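Local coordinates for protein mitochondrial edited mRNA stability factor 1 (Trypanosoma brucei, PDB 6NL1) that processes the 5' ends of mitochondrial mRNAs, probably by Nudix-type hydrolysis of their 5' phosphates, and binds GDP, at residues A[110-115]-A[286-291]; A[187-192]-A[245-250]; A[140-145]-A[169-174]; A[117-122]-A[130-135]. One frame throughout, in Å; residues are numbered along the deposited sequence.

Contact 1: A[110-115]-A[286-291]; sequences LARKVS and WRVPVR
Arg112 packs against the carbonyls of Trp286 and Arg287 and the side chain of Val288 in a partly buried contact between segment 110-115, at the end of helix 108-111, and the loop that leads into strand 290-296. It is almost wholly the work of this one side chain, and no hydrogen bond crosses between the two segments. The first torsion sets CG between the backbone N and the carbonyl carbon (chi1 77°), and a bend at chi3 then turns the guanidinium so that one face lies under the carbonyl of Arg287. Arg112 NE comes within 3.2 Å of Arg287 O, at an angle too poor for a hydrogen bond, and Arg112 CD lies 3.5 Å from that same oxygen. The same CD also touches Val288 CG1 at 3.9 Å, the two side chains sliding past each other in opposite directions. The contact thus links the region of the four-stranded antiparallel sheet to the mixed sheet of the Nudix domain. Val288 contributes to the GDP site, which is empty in this chain. Arg112 finds its polar partners just beyond the contact: NH1 makes a salt bridge to Asp168, NH2 a hydrogen bond to Tyr285 O, and NE is likewise hydrogen-bonded to a residue adjoining the segments. Trp286 NE1 is hydrogen-bonded to Asp231, and Arg287 NE forms a salt bridge with it. Within the turn that carries Arg112, Ala111 O accepts from Ser115 OG at 2.8 Å and from Val114 N at 3.1 Å, the two donors approaching opposite faces of the carbonyl plane.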
# COMPACT_ATOMS: atom_id res chain seq x y z
N LEU A 110 -15.11 -3.21 -5.27
CA LEU A 110 -14.48 -4.05 -6.28
C LEU A 110 -13.37 -3.32 -7.05
O LEU A 110 -12.31 -3.88 -7.30
CB LEU A 110 -15.55 -4.59 -7.25
CG LEU A 110 -16.67 -5.40 -6.58
CD1 LEU A 110 -17.64 -5.99 -7.60
CD2 LEU A 110 -16.10 -6.50 -5.70
N ALA A 111 -13.61 -2.06 -7.40
CA ALA A 111 -12.66 -1.31 -8.22
C ALA A 111 -11.30 -1.19 -7.56
O ALA A 111 -10.27 -1.22 -8.24
CB ALA A 111 -13.21 0.07 -8.56
N ARG A 112 -11.27 -1.08 -6.24
CA ARG A 112 -9.99 -0.95 -5.56
C ARG A 112 -9.12 -2.20 -5.75
O ARG A 112 -7.91 -2.14 -5.59
CB ARG A 112 -10.17 -0.65 -4.08
CG ARG A 112 -10.56 -1.85 -3.26
CD ARG A 112 -10.52 -1.48 -1.79
NE ARG A 112 -11.40 -0.35 -1.54
CZ ARG A 112 -12.56 -0.44 -0.89
NH1 ARG A 112 -12.95 -1.61 -0.41
NH2 ARG A 112 -13.31 0.65 -0.73
N LYS A 113 -9.73 -3.32 -6.12
CA LYS A 113 -9.00 -4.58 -6.27
C LYS A 113 -8.23 -4.68 -7.58
O LYS A 113 -7.37 -5.54 -7.73
CB LYS A 113 -9.95 -5.78 -6.13
CG LYS A 113 -10.61 -5.85 -4.73
CD LYS A 113 -11.56 -7.04 -4.62
CE LYS A 113 -12.12 -7.19 -3.21
NZ LYS A 113 -13.01 -8.38 -3.13
N VAL A 114 -8.55 -3.80 -8.52
CA VAL A 114 -7.89 -3.81 -9.82
C VAL A 114 -7.07 -2.55 -9.99
O VAL A 114 -6.51 -2.30 -11.06
CB VAL A 114 -8.90 -3.90 -10.98
CG1 VAL A 114 -9.74 -5.16 -10.85
CG2 VAL A 114 -9.79 -2.66 -11.02
N SER A 115 -6.97 -1.75 -8.94
CA SER A 115 -6.28 -0.47 -9.07
C SER A 115 -5.21 -0.31 -8.02
O SER A 115 -4.03 -0.53 -8.30
CB SER A 115 -7.29 0.68 -9.00
OG SER A 115 -8.14 0.51 -7.87
N TRP A 286 -10.18 4.53 -2.31
CA TRP A 286 -9.10 3.67 -2.81
C TRP A 286 -8.40 2.85 -1.71
O TRP A 286 -7.68 1.90 -2.00
CB TRP A 286 -8.04 4.52 -3.52
CG TRP A 286 -7.57 5.66 -2.68
CD1 TRP A 286 -6.58 5.64 -1.72
CD2 TRP A 286 -8.08 7.00 -2.69
NE1 TRP A 286 -6.45 6.88 -1.15
CE2 TRP A 286 -7.35 7.73 -1.73
CE3 TRP A 286 -9.07 7.66 -3.44
CZ2 TRP A 286 -7.59 9.09 -1.49
CZ3 TRP A 286 -9.31 8.99 -3.20
CH2 TRP A 286 -8.58 9.70 -2.23
N ARG A 287 -8.59 3.23 -0.45
CA ARG A 287 -7.81 2.63 0.64
C ARG A 287 -8.09 1.15 0.75
O ARG A 287 -9.23 0.72 0.56
CB ARG A 287 -8.16 3.27 1.98
CG ARG A 287 -7.74 4.72 2.09
CD ARG A 287 -7.97 5.21 3.54
NE ARG A 287 -6.72 5.78 3.96
CZ ARG A 287 -6.07 5.47 5.06
NH1 ARG A 287 -6.57 4.62 5.95
NH2 ARG A 287 -4.90 6.06 5.28
N VAL A 288 -7.07 0.37 1.06
CA VAL A 288 -7.25 -1.07 1.13
C VAL A 288 -6.95 -1.59 2.54
O VAL A 288 -6.27 -0.92 3.32
CB VAL A 288 -6.34 -1.81 0.13
CG1 VAL A 288 -6.70 -1.43 -1.30
CG2 VAL A 288 -4.87 -1.51 0.43
N PRO A 289 -7.45 -2.78 2.86
CA PRO A 289 -7.07 -3.42 4.12
C PRO A 289 -5.56 -3.68 4.19
O PRO A 289 -4.88 -3.90 3.18
CB PRO A 289 -7.83 -4.75 4.09
CG PRO A 289 -9.01 -4.50 3.15
CD PRO A 289 -8.43 -3.59 2.10
N VAL A 290 -5.03 -3.62 5.40
CA VAL A 290 -3.65 -3.97 5.67
C VAL A 290 -3.64 -5.23 6.54
O VAL A 290 -4.24 -5.26 7.60
CB VAL A 290 -2.93 -2.83 6.40
CG1 VAL A 290 -1.50 -3.22 6.69
CG2 VAL A 290 -2.99 -1.52 5.59
N ARG A 291 -2.96 -6.28 6.07
CA ARG A 291 -2.82 -7.52 6.84
C ARG A 291 -1.48 -7.56 7.55
O ARG A 291 -0.43 -7.31 6.95
CB ARG A 291 -2.96 -8.74 5.93
CG ARG A 291 -4.33 -8.90 5.35
CD ARG A 291 -4.84 -10.30 5.61
NE ARG A 291 -6.25 -10.31 5.94
CZ ARG A 291 -6.97 -11.41 6.11
NH1 ARG A 291 -6.39 -12.60 5.98
NH2 ARG A 291 -8.26 -11.33 6.42

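Contact 2: A[187-192]-A[245-250]; sequences HKLMEA and LLYERY
Tyr247 extends its ring from a type II beta turn, Leu245 to Glu248, to meet Leu189 and Ala192 on helix 180-193. The turn precedes helix 250-262, and the two together resemble a degenerate Nudix box, in which Glu248 probably corresponds to the first glutamate and Arg256, its salt-bridge partner, to the arginine. Tyr247 holds the third position of the turn with a positive phi of 76°, and the side chain leaves with CG anti to the carbonyl carbon, which carries the phenol across to the helix. There it crosses the Leu189 side chain at about a right angle. Leu189 CD2 comes in at the ring edge, near its plane, 4.0 Å from Tyr247 CE2 and 3.7 Å from Tyr247 OH. One helical turn on, Ala192 points its methyl toward the turn, and Ala192 CB lies 3.6 Å from Tyr247 OH and 4.2 Å from Tyr247 CZ. The phenol end is thus flanked by two apolar groups of the helix, with no hydrogen bond between the segments. This is a surface contact, away from the GDP site. Helix 120-129 contributes beside it: Arg128 touches both Leu189 and Tyr247, while Glu124 accepts from the backbone N of Leu246. Gln196 OE1 accepts from Tyr247 N. At the base of the turn Glu248 N donates to Leu245 O at 3.0 Å, and in return Leu245 N donates to Glu248 OE1 at 2.9 Å, meeting the carboxylate oxygen on its anti side.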
# COMPACT_ATOMS: atom_id res chain seq x y z
N HIS A 187 -9.63 -8.44 -18.65
CA HIS A 187 -10.95 -8.78 -18.10
C HIS A 187 -10.91 -10.08 -17.27
O HIS A 187 -11.46 -10.14 -16.18
CB HIS A 187 -11.96 -8.91 -19.24
CG HIS A 187 -13.25 -9.55 -18.84
ND1 HIS A 187 -14.25 -8.87 -18.18
CD2 HIS A 187 -13.72 -10.81 -19.01
CE1 HIS A 187 -15.27 -9.68 -17.96
NE2 HIS A 187 -14.97 -10.87 -18.45
N LYS A 188 -10.26 -11.11 -17.80
CA LYS A 188 -10.14 -12.39 -17.10
C LYS A 188 -9.37 -12.23 -15.79
O LYS A 188 -9.75 -12.81 -14.76
CB LYS A 188 -9.44 -13.43 -17.99
CG LYS A 188 -10.36 -14.51 -18.52
CD LYS A 188 -11.70 -13.91 -18.97
CE LYS A 188 -12.76 -15.00 -19.12
NZ LYS A 188 -14.13 -14.50 -18.77
N LEU A 189 -8.29 -11.46 -15.83
CA LEU A 189 -7.49 -11.22 -14.64
C LEU A 189 -8.26 -10.44 -13.57
O LEU A 189 -8.06 -10.64 -12.37
CB LEU A 189 -6.19 -10.49 -15.00
CG LEU A 189 -5.22 -11.34 -15.83
CD1 LEU A 189 -4.11 -10.48 -16.42
CD2 LEU A 189 -4.64 -12.48 -15.00
N MET A 190 -9.12 -9.53 -14.00
CA MET A 190 -9.88 -8.71 -13.06
C MET A 190 -10.91 -9.56 -12.33
O MET A 190 -11.11 -9.40 -11.12
CB MET A 190 -10.54 -7.54 -13.80
CG MET A 190 -9.53 -6.53 -14.36
SD MET A 190 -10.22 -5.43 -15.59
CE MET A 190 -11.44 -4.53 -14.62
N GLU A 191 -11.54 -10.48 -13.06
CA GLU A 191 -12.51 -11.38 -12.44
C GLU A 191 -11.85 -12.23 -11.37
O GLU A 191 -12.43 -12.45 -10.31
CB GLU A 191 -13.22 -12.23 -13.48
CG GLU A 191 -14.15 -11.43 -14.36
CD GLU A 191 -15.02 -12.29 -15.24
OE1 GLU A 191 -16.12 -11.82 -15.60
OE2 GLU A 191 -14.60 -13.42 -15.58
N ALA A 192 -10.62 -12.67 -11.63
CA ALA A 192 -9.87 -13.42 -10.63
C ALA A 192 -9.49 -12.52 -9.47
O ALA A 192 -9.55 -12.92 -8.30
CB ALA A 192 -8.62 -14.05 -11.24
N LEU A 245 0.89 -9.46 -4.77
CA LEU A 245 0.75 -9.56 -6.22
C LEU A 245 -0.50 -10.38 -6.52
O LEU A 245 -0.99 -11.13 -5.67
CB LEU A 245 1.98 -10.22 -6.84
CG LEU A 245 3.33 -9.52 -6.60
CD1 LEU A 245 4.50 -10.42 -6.97
CD2 LEU A 245 3.38 -8.22 -7.38
N LEU A 246 -1.03 -10.25 -7.73
CA LEU A 246 -2.13 -11.11 -8.15
C LEU A 246 -1.71 -12.57 -7.97
O LEU A 246 -0.58 -12.94 -8.30
CB LEU A 246 -2.51 -10.83 -9.61
CG LEU A 246 -3.08 -9.44 -9.92
CD1 LEU A 246 -3.30 -9.25 -11.41
CD2 LEU A 246 -4.38 -9.21 -9.15
N TYR A 247 -2.62 -13.38 -7.42
CA TYR A 247 -2.40 -14.82 -7.22
C TYR A 247 -1.47 -15.15 -6.04
O TYR A 247 -1.26 -16.31 -5.73
CB TYR A 247 -1.89 -15.50 -8.50
CG TYR A 247 -2.88 -15.44 -9.64
CD1 TYR A 247 -3.99 -16.28 -9.67
CD2 TYR A 247 -2.70 -14.55 -10.69
CE1 TYR A 247 -4.90 -16.22 -10.71
CE2 TYR A 247 -3.61 -14.49 -11.74
CZ TYR A 247 -4.70 -15.32 -11.74
OH TYR A 247 -5.61 -15.27 -12.78
N GLU A 248 -0.92 -14.12 -5.40
CA GLU A 248 -0.00 -14.34 -4.29
C GLU A 248 -0.75 -14.46 -2.96
O GLU A 248 -1.68 -13.71 -2.68
CB GLU A 248 1.02 -13.21 -4.24
CG GLU A 248 2.22 -13.48 -3.36
CD GLU A 248 3.21 -12.33 -3.36
OE1 GLU A 248 2.79 -11.16 -3.48
OE2 GLU A 248 4.42 -12.61 -3.24
N ARG A 249 -0.36 -15.44 -2.15
CA ARG A 249 -0.92 -15.60 -0.81
C ARG A 249 -0.36 -14.52 0.14
O ARG A 249 0.72 -13.99 -0.09
CB ARG A 249 -0.62 -17.00 -0.27
CG ARG A 249 -1.40 -18.11 -0.96
CD ARG A 249 -1.04 -19.50 -0.42
NE ARG A 249 -1.09 -19.55 1.04
CZ ARG A 249 -2.20 -19.66 1.76
NH1 ARG A 249 -3.38 -19.73 1.16
NH2 ARG A 249 -2.14 -19.69 3.09
N TYR A 250 -1.11 -14.22 1.20
CA TYR A 250 -0.76 -13.15 2.14
C TYR A 250 0.62 -13.29 2.78
O TYR A 250 1.44 -12.37 2.74
CB TYR A 250 -1.82 -13.05 3.25
CG TYR A 250 -3.18 -12.66 2.74
CD1 TYR A 250 -4.33 -13.13 3.36
CD2 TYR A 250 -3.31 -11.83 1.65
CE1 TYR A 250 -5.58 -12.76 2.89
CE2 TYR A 250 -4.54 -11.46 1.17
CZ TYR A 250 -5.68 -11.92 1.79
OH TYR A 250 -6.90 -11.54 1.30

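Contact 3: A[140-145]-A[169-174]; sequences PERLSE and DVDITV
Leu143 and Val170 supply the apolar half of this contact, Arg142 and Asp171 the charged half. The two apolar side chains cross at about a right angle and meet only by their ends, Leu143 CD2 lying 4.0 Å from Val170 CG2. Leu143 reaches over because its CG stands anti to the carbonyl carbon (chi1 -65°), while the buried Val170 turns CG2 beside its own backbone N. The charged pair is only a near approach. Arg142 NH1 and Asp171 OD2 are 4.0 Å apart, beyond a salt bridge, and the guanidinium and carboxylate planes are inclined by 48°. Tyr164 engages both: its OH is hydrogen-bonded to Asp171 OD2 and its ring makes a cation-pi contact with Arg142. Arg142 NE is bound to Gly162 O, and Asp171 OD1 forms a salt bridge with Lys107. Backbone bonds shape the loop itself, each reaching three residues back: Leu143 N to Pro140 O at 2.9 Å, Ser144 N to Glu141 O at 3.0 Å and Glu145 N to Arg142 O at 3.2 Å. This turn of the connection between two antiparallel strands, with helical backbone angles, lies against the start of strand 171-178, which runs between strands 100-107 and 132-137, with Ala108 of helix 108-111 also touching Val170.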
# COMPACT_ATOMS: atom_id res chain seq x y z
N PRO A 140 -19.15 12.35 -8.26
CA PRO A 140 -18.17 13.00 -7.37
C PRO A 140 -18.77 14.01 -6.39
O PRO A 140 -18.25 14.20 -5.30
CB PRO A 140 -17.20 13.70 -8.35
CG PRO A 140 -17.96 13.77 -9.68
CD PRO A 140 -18.79 12.52 -9.68
N GLU A 141 -19.86 14.66 -6.78
CA GLU A 141 -20.48 15.66 -5.92
C GLU A 141 -20.95 15.01 -4.63
O GLU A 141 -21.00 15.65 -3.59
CB GLU A 141 -21.68 16.31 -6.63
CG GLU A 141 -21.34 16.95 -7.96
CD GLU A 141 -20.38 18.11 -7.82
OE1 GLU A 141 -20.62 19.00 -6.97
OE2 GLU A 141 -19.37 18.14 -8.56
N ARG A 142 -21.30 13.73 -4.69
CA ARG A 142 -21.75 13.04 -3.49
C ARG A 142 -20.63 12.95 -2.46
O ARG A 142 -20.88 12.83 -1.26
CB ARG A 142 -22.31 11.66 -3.82
CG ARG A 142 -23.57 11.72 -4.70
CD ARG A 142 -24.27 10.35 -4.82
NE ARG A 142 -24.62 9.80 -3.51
CZ ARG A 142 -25.04 8.56 -3.30
NH1 ARG A 142 -25.19 7.72 -4.31
NH2 ARG A 142 -25.32 8.15 -2.06
N LEU A 143 -19.38 13.02 -2.92
CA LEU A 143 -18.25 12.92 -2.00
C LEU A 143 -18.05 14.20 -1.20
O LEU A 143 -17.33 14.20 -0.21
CB LEU A 143 -16.97 12.52 -2.73
CG LEU A 143 -16.99 11.12 -3.35
CD1 LEU A 143 -15.74 10.88 -4.20
CD2 LEU A 143 -17.13 10.06 -2.26
N SER A 144 -18.71 15.28 -1.61
CA SER A 144 -18.65 16.53 -0.84
C SER A 144 -19.85 16.71 0.09
O SER A 144 -19.97 17.75 0.74
CB SER A 144 -18.52 17.74 -1.77
OG SER A 144 -17.22 17.78 -2.34
N GLU A 145 -20.73 15.71 0.14
CA GLU A 145 -21.87 15.71 1.06
C GLU A 145 -21.51 15.07 2.40
O GLU A 145 -20.79 14.07 2.44
CB GLU A 145 -23.05 14.93 0.45
CG GLU A 145 -23.59 15.48 -0.86
CD GLU A 145 -24.23 16.85 -0.69
OE1 GLU A 145 -24.69 17.15 0.44
OE2 GLU A 145 -24.27 17.62 -1.67
N ASP A 169 -19.40 1.67 -0.79
CA ASP A 169 -20.60 1.99 -1.57
C ASP A 169 -20.35 2.98 -2.70
O ASP A 169 -21.21 3.16 -3.58
CB ASP A 169 -21.71 2.54 -0.65
CG ASP A 169 -22.05 1.58 0.48
OD1 ASP A 169 -21.89 1.96 1.66
OD2 ASP A 169 -22.48 0.44 0.18
N VAL A 170 -19.20 3.63 -2.69
CA VAL A 170 -18.91 4.64 -3.71
C VAL A 170 -19.00 4.08 -5.13
O VAL A 170 -18.37 3.07 -5.45
CB VAL A 170 -17.55 5.32 -3.45
CG1 VAL A 170 -17.20 6.28 -4.58
CG2 VAL A 170 -17.59 6.06 -2.08
N ASP A 171 -19.82 4.71 -5.96
CA ASP A 171 -19.89 4.34 -7.38
C ASP A 171 -18.61 4.72 -8.12
O ASP A 171 -18.15 5.86 -8.05
CB ASP A 171 -21.08 5.02 -8.05
CG ASP A 171 -22.40 4.57 -7.48
OD1 ASP A 171 -22.83 3.45 -7.83
OD2 ASP A 171 -23.01 5.32 -6.69
N ILE A 172 -18.05 3.75 -8.83
CA ILE A 172 -16.81 3.95 -9.56
C ILE A 172 -16.96 3.51 -11.01
O ILE A 172 -17.51 2.44 -11.29
CB ILE A 172 -15.63 3.18 -8.92
CG1 ILE A 172 -15.41 3.64 -7.47
CG2 ILE A 172 -14.33 3.38 -9.76
CD1 ILE A 172 -14.86 5.08 -7.32
N THR A 173 -16.52 4.36 -11.93
CA THR A 173 -16.48 3.97 -13.34
C THR A 173 -15.03 3.67 -13.70
O THR A 173 -14.15 4.51 -13.52
CB THR A 173 -17.01 5.09 -14.26
OG1 THR A 173 -18.30 5.50 -13.81
CG2 THR A 173 -17.10 4.61 -15.70
N VAL A 174 -14.79 2.46 -14.20
CA VAL A 174 -13.46 2.03 -14.60
C VAL A 174 -13.36 1.99 -16.11
O VAL A 174 -14.22 1.41 -16.77
CB VAL A 174 -13.14 0.63 -14.03
CG1 VAL A 174 -11.77 0.15 -14.49
CG2 VAL A 174 -13.24 0.64 -12.51

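Contact 4: A[117-122]-A[130-135]; sequences PMREWA and GVHIEL. With SO4 (sulfate ion), chain C.
Arg119 grips the carbonyl of Ile133 end-on with two nitrogens, NH1 at 2.8 Å and NH2 at 3.0 Å from Ile133 O. The oxygen lies in the guanidinium plane, and NH2 meets it on a lone pair. Ala122 CB covers one face of the guanidinium, 3.8 Å from its plane, and stands more loosely, at 4.4 Å, from Ile133 CB, joining the start of helix 120-129 to strand 132-137 across a helix-to-strand connection. A water takes up backbone groups there, donating to Ala122 O and Val131 O and accepting from Ile133 N. The other edge of the guanidinium is occupied by a sulfate, probably from the crystallisation liquor. Arg119 NE binds its O3 at 3.0 Å and Arg119 NH2 its O4 at 2.8 Å, both at 171°. His132 approaches the guanidinium obliquely, with CE1 3.5 Å from Arg119 NH2, its own NE2 donating to Glu134 OE1. Lys126 also binds the sulfate and is hydrogen-bonded to His132 ND1. With its rotation fixed by a carbonyl, Arg119 can present NE and NH2 together to an anion, a chemistry that would also suit a phosphate.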
# COMPACT_ATOMS: atom_id res chain seq x y z
N PRO A 117 -4.13 2.15 -4.24
CA PRO A 117 -3.85 3.56 -3.93
C PRO A 117 -2.74 4.13 -4.81
O PRO A 117 -2.86 5.26 -5.27
CB PRO A 117 -3.40 3.52 -2.46
CG PRO A 117 -4.02 2.28 -1.91
CD PRO A 117 -4.02 1.29 -3.04
N MET A 118 -1.68 3.36 -5.03
CA MET A 118 -0.57 3.80 -5.90
C MET A 118 -0.52 2.96 -7.18
O MET A 118 0.56 2.73 -7.73
CB MET A 118 0.79 3.68 -5.18
CG MET A 118 1.03 4.67 -4.02
SD MET A 118 0.81 6.37 -4.55
CE MET A 118 2.08 6.58 -5.80
N ARG A 119 -1.68 2.47 -7.62
CA ARG A 119 -1.75 1.72 -8.88
C ARG A 119 -0.93 0.44 -8.84
O ARG A 119 -0.43 -0.03 -9.86
CB ARG A 119 -1.35 2.60 -10.07
CG ARG A 119 -2.34 3.76 -10.29
CD ARG A 119 -2.00 4.60 -11.54
NE ARG A 119 -2.03 3.83 -12.78
CZ ARG A 119 -3.12 3.61 -13.52
NH1 ARG A 119 -4.31 4.07 -13.14
NH2 ARG A 119 -3.02 2.91 -14.65
N GLU A 120 -0.78 -0.10 -7.64
CA GLU A 120 -0.12 -1.38 -7.43
C GLU A 120 -0.67 -2.46 -8.36
O GLU A 120 0.10 -3.20 -8.97
CB GLU A 120 -0.28 -1.83 -5.97
CG GLU A 120 0.53 -1.00 -4.99
CD GLU A 120 -0.22 0.21 -4.44
OE1 GLU A 120 -1.27 0.61 -4.99
OE2 GLU A 120 0.26 0.76 -3.43
N TRP A 121 -1.99 -2.57 -8.45
CA TRP A 121 -2.61 -3.63 -9.26
C TRP A 121 -2.90 -3.20 -10.69
O TRP A 121 -2.79 -4.02 -11.61
CB TRP A 121 -3.83 -4.23 -8.53
CG TRP A 121 -3.37 -4.85 -7.26
CD1 TRP A 121 -2.60 -5.96 -7.13
CD2 TRP A 121 -3.56 -4.34 -5.94
NE1 TRP A 121 -2.32 -6.20 -5.81
CE2 TRP A 121 -2.90 -5.21 -5.05
CE3 TRP A 121 -4.25 -3.24 -5.41
CZ2 TRP A 121 -2.89 -5.02 -3.67
CZ3 TRP A 121 -4.25 -3.05 -4.04
CH2 TRP A 121 -3.57 -3.93 -3.18
N ALA A 122 -3.24 -1.94 -10.89
CA ALA A 122 -3.37 -1.39 -12.24
C ALA A 122 -2.08 -1.60 -13.05
O ALA A 122 -2.13 -2.04 -14.20
CB ALA A 122 -3.74 0.09 -12.18
N GLY A 130 -0.82 -5.15 -21.19
CA GLY A 130 -0.69 -3.91 -21.94
C GLY A 130 -1.85 -2.94 -21.76
O GLY A 130 -1.80 -1.80 -22.22
N VAL A 131 -2.90 -3.39 -21.08
CA VAL A 131 -4.10 -2.56 -20.90
C VAL A 131 -3.90 -1.46 -19.86
O VAL A 131 -3.38 -1.70 -18.76
CB VAL A 131 -5.32 -3.42 -20.51
CG1 VAL A 131 -6.49 -2.54 -20.02
CG2 VAL A 131 -5.73 -4.30 -21.69
N HIS A 132 -4.30 -0.25 -20.21
CA HIS A 132 -4.23 0.85 -19.27
C HIS A 132 -5.59 1.05 -18.58
O HIS A 132 -6.63 1.12 -19.24
CB HIS A 132 -3.81 2.13 -19.99
CG HIS A 132 -3.75 3.33 -19.10
ND1 HIS A 132 -2.69 3.59 -18.27
CD2 HIS A 132 -4.63 4.35 -18.91
CE1 HIS A 132 -2.91 4.71 -17.60
NE2 HIS A 132 -4.08 5.19 -17.97
N ILE A 133 -5.56 1.16 -17.26
CA ILE A 133 -6.76 1.31 -16.44
C ILE A 133 -6.87 2.70 -15.80
O ILE A 133 -5.91 3.22 -15.23
CB ILE A 133 -6.79 0.24 -15.34
CG1 ILE A 133 -7.11 -1.12 -15.96
CG2 ILE A 133 -7.79 0.59 -14.26
CD1 ILE A 133 -6.84 -2.29 -15.04
N GLU A 134 -8.05 3.29 -15.90
CA GLU A 134 -8.33 4.59 -15.30
C GLU A 134 -9.63 4.48 -14.50
O GLU A 134 -10.57 3.81 -14.95
CB GLU A 134 -8.46 5.64 -16.42
CG GLU A 134 -8.12 7.06 -16.03
CD GLU A 134 -6.64 7.27 -15.80
OE1 GLU A 134 -5.85 7.13 -16.75
OE2 GLU A 134 -6.27 7.58 -14.65
N LEU A 135 -9.69 5.10 -13.33
CA LEU A 135 -10.88 5.07 -12.47
C LEU A 135 -11.36 6.48 -12.16
O LEU A 135 -10.55 7.40 -12.06
CB LEU A 135 -10.58 4.41 -11.12
CG LEU A 135 -10.42 2.91 -10.96
CD1 LEU A 135 -9.19 2.43 -11.68
CD2 LEU A 135 -10.33 2.60 -9.47
S SO4 C . 0.74 2.35 -14.92
O1 SO4 C . 1.00 3.42 -15.89
O2 SO4 C . 1.82 1.37 -15.01
O3 SO4 C . 0.69 2.90 -13.57
O4 SO4 C . -0.54 1.71 -15.24
O HOH W 1 -3.31 -0.49 -16.22

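In the fold
Contact 1 is the central one, its centre about 12 Å from those of contacts 2 and 4 and about 16 Å from that of contact 3. It joins contact 4 through a probable hydrogen bond, Ser115 O of contact 1 to Trp121 N of contact 4 at 2.9 Å. Contacts 3 and 4 share the antiparallel sheet, since strands 171-178 and 132-137 are neighbours; Val174 packs on Ile133 and Leu135. Contact 2 touches contact 1 through Met190 on Val114 and Tyr250 on Arg291. Only contact 1 holds a GDP-site residue, Val288; the side chain of Arg119, which holds the sulfate in contact 4, is about 11 Å from that of Val288.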